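Local coordinates for protein probable UTP--glucose-1-phosphate uridylyltransferase YngB (Bacillus subtilis subsp. subtilis str. 168, PDB 7B1R) that catalyses the formation of UDP-glucose from glucose-1-phosphate and UTP, a step toward the glycolipids and glucosylated wall teichoic acid of the cell envelope, at residues V4-I9 / H119-E124. Sequence-based numbering, arbitrary orientation.
Sequences VRKAVI and HFIGDE
Lys-6, at the start of the first strand of the GT-A nucleotidyltransferase fold, reaches across to Phe-120 and Ile-121 at the C-terminal end of helix 118-121 and illustrates how one lysine can tie a helix C-terminus to the parallel part of a mixed sheet. Its CG lies beside the backbone N (chi1 -84°), which sends the chain along the Phe-120 ring toward the helix end. There Lys-6 CE, 4.0 Å from the Phe-120 ring centroid, sits over one face of the ring, toward its rim, in a CH-pi contact, and NZ continues out over the same face as a cation-pi partner. Lys-6 NZ also donates a hydrogen bond to Phe-120 O at 2.6 Å, in the carbonyl plane and on a lone pair, with a weak bond to Ile-121 O beside it. Beyond the helix the chain turns at Gly-122, whose phi is positive, and Glu-124 comes back, its chain extended beyond CG, to cross Lys-6 at about a right angle. An alanine in place of Lys-6 would probably leave one carboxylate oxygen of Glu-124 and the carbonyl of Phe-120 without their charged partner and take the lysine chain off one face of the ring. Deeper in, Ile-121 CG2 packs on Lys-6 CD at 3.8 Å, while Ile-121 CD1 lies loosely against Val-8 CG2. The strand itself pairs in parallel with 52-57 and 125-129, and His-100 also meets the Phe-120 ring. The Glu-124 carboxylate joins two cations: OE1 receives Lys-6 NZ on its syn side at 2.8 Å, and OE2 takes a weak, bent bond from Arg-5 NH1 at 3.3 Å, the guanidinium and carboxylate planes standing 58° apart.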
loop_
_atom_site.group_PDB
_atom_site.type_symbol
_atom_site.label_atom_id
_atom_site.label_comp_id
_atom_site.label_asym_id
_atom_site.label_seq_id
_atom_site.Cartn_x
_atom_site.Cartn_y
_atom_site.Cartn_z
ATOM N N VAL A 4 -16.025 9.874 27.828
ATOM C CA VAL A 4 -14.899 9.229 27.153
ATOM C C VAL A 4 -14.418 10.124 26.010
ATOM O O VAL A 4 -15.175 10.342 25.042
ATOM C CB VAL A 4 -15.321 7.874 26.554
ATOM C CG1 VAL A 4 -14.250 7.310 25.647
ATOM C CG2 VAL A 4 -15.724 6.864 27.606
ATOM N N ARG A 5 -13.155 10.593 26.110
ATOM C CA ARG A 5 -12.664 11.547 25.120
ATOM C C ARG A 5 -11.243 11.200 24.636
ATOM O O ARG A 5 -10.673 11.862 23.743
ATOM C CB ARG A 5 -12.794 12.957 25.701
ATOM C CG ARG A 5 -11.910 13.167 26.918
ATOM C CD ARG A 5 -12.574 14.018 27.968
ATOM N NE ARG A 5 -12.163 15.416 28.024
ATOM C CZ ARG A 5 -10.923 15.846 28.257
ATOM N NH1 ARG A 5 -9.933 14.979 28.410
ATOM N NH2 ARG A 5 -10.683 17.145 28.323
ATOM N N LYS A 6 -10.657 10.164 25.249
ATOM C CA LYS A 6 -9.301 9.767 24.924
ATOM C C LYS A 6 -9.307 8.319 24.455
ATOM O O LYS A 6 -9.943 7.464 25.078
ATOM C CB LYS A 6 -8.405 9.891 26.163
ATOM C CG LYS A 6 -7.820 11.269 26.454
ATOM C CD LYS A 6 -7.423 11.396 27.914
ATOM C CE LYS A 6 -6.150 12.180 28.140
ATOM N NZ LYS A 6 -5.982 12.534 29.568
ATOM N N ALA A 7 -8.542 8.054 23.389
ATOM C CA ALA A 7 -8.347 6.705 22.878
ATOM C C ALA A 7 -6.858 6.360 22.817
ATOM O O ALA A 7 -6.010 7.229 22.575
ATOM C CB ALA A 7 -8.957 6.646 21.512
ATOM N N VAL A 8 -6.552 5.071 23.014
ATOM C CA VAL A 8 -5.208 4.543 22.814
ATOM C C VAL A 8 -5.182 3.588 21.629
ATOM O O VAL A 8 -5.857 2.552 21.693
ATOM C CB VAL A 8 -4.742 3.740 24.030
ATOM C CG1 VAL A 8 -3.289 3.335 23.840
ATOM C CG2 VAL A 8 -4.988 4.476 25.334
ATOM N N ILE A 9 -4.340 3.895 20.627
ATOM C CA ILE A 9 -4.163 3.041 19.454
ATOM C C ILE A 9 -2.772 2.421 19.531
ATOM O O ILE A 9 -1.786 3.117 19.262
ATOM C CB ILE A 9 -4.306 3.853 18.152
ATOM C CG1 ILE A 9 -5.604 4.649 18.092
ATOM C CG2 ILE A 9 -4.119 3.003 16.915
ATOM C CD1 ILE A 9 -5.679 5.542 16.878
ATOM N N HIS A 119 -0.394 7.383 32.379
ATOM C CA HIS A 119 -0.256 8.752 32.849
ATOM C C HIS A 119 -0.973 9.707 31.903
ATOM O O HIS A 119 -1.352 10.815 32.295
ATOM C CB HIS A 119 1.218 9.095 33.077
ATOM C CG HIS A 119 1.798 8.309 34.201
ATOM N ND1 HIS A 119 2.055 8.871 35.432
ATOM C CD2 HIS A 119 2.107 6.998 34.312
ATOM C CE1 HIS A 119 2.530 7.948 36.248
ATOM N NE2 HIS A 119 2.568 6.790 35.585
ATOM N N PHE A 120 -1.151 9.251 30.658
ATOM C CA PHE A 120 -1.653 10.131 29.623
ATOM C C PHE A 120 -3.146 10.321 29.839
ATOM O O PHE A 120 -3.677 11.411 29.600
ATOM C CB PHE A 120 -1.350 9.598 28.221
ATOM C CG PHE A 120 -2.232 10.173 27.135
ATOM C CD1 PHE A 120 -2.014 11.447 26.631
ATOM C CD2 PHE A 120 -3.288 9.446 26.617
ATOM C CE1 PHE A 120 -2.817 11.977 25.629
ATOM C CE2 PHE A 120 -4.090 9.977 25.616
ATOM C CZ PHE A 120 -3.859 11.240 25.121
ATOM N N ILE A 121 -3.804 9.235 30.262
ATOM C CA ILE A 121 -5.246 9.308 30.430
ATOM C C ILE A 121 -5.527 9.678 31.873
ATOM O O ILE A 121 -6.493 10.366 32.150
ATOM C CB ILE A 121 -6.008 8.042 29.962
ATOM C CG1 ILE A 121 -5.479 6.762 30.593
ATOM C CG2 ILE A 121 -6.027 7.900 28.435
ATOM C CD1 ILE A 121 -5.325 5.693 29.549
ATOM N N GLY A 122 -4.630 9.264 32.769
ATOM C CA GLY A 122 -4.848 9.537 34.174
ATOM C C GLY A 122 -6.186 8.956 34.609
ATOM O O GLY A 122 -6.352 7.742 34.580
ATOM N N ASP A 123 -7.142 9.823 34.958
ATOM C CA ASP A 123 -8.290 9.328 35.701
ATOM C C ASP A 123 -9.595 9.597 34.965
ATOM O O ASP A 123 -10.457 10.334 35.451
ATOM C CB ASP A 123 -8.283 9.760 37.167
ATOM C CG ASP A 123 -8.429 8.536 38.050
ATOM O OD1 ASP A 123 -7.456 7.725 38.100
ATOM O OD2 ASP A 123 -9.528 8.362 38.617
ATOM N N GLU A 124 -9.718 8.957 33.799
ATOM C CA GLU A 124 -10.945 9.004 33.026
ATOM C C GLU A 124 -11.272 7.603 32.496
ATOM O O GLU A 124 -10.574 6.609 32.746
ATOM C CB GLU A 124 -10.877 10.001 31.861
ATOM C CG GLU A 124 -9.891 11.148 32.002
ATOM C CD GLU A 124 -9.663 11.999 30.752
ATOM O OE1 GLU A 124 -8.545 12.568 30.591
ATOM O OE2 GLU A 124 -10.605 12.105 29.930
#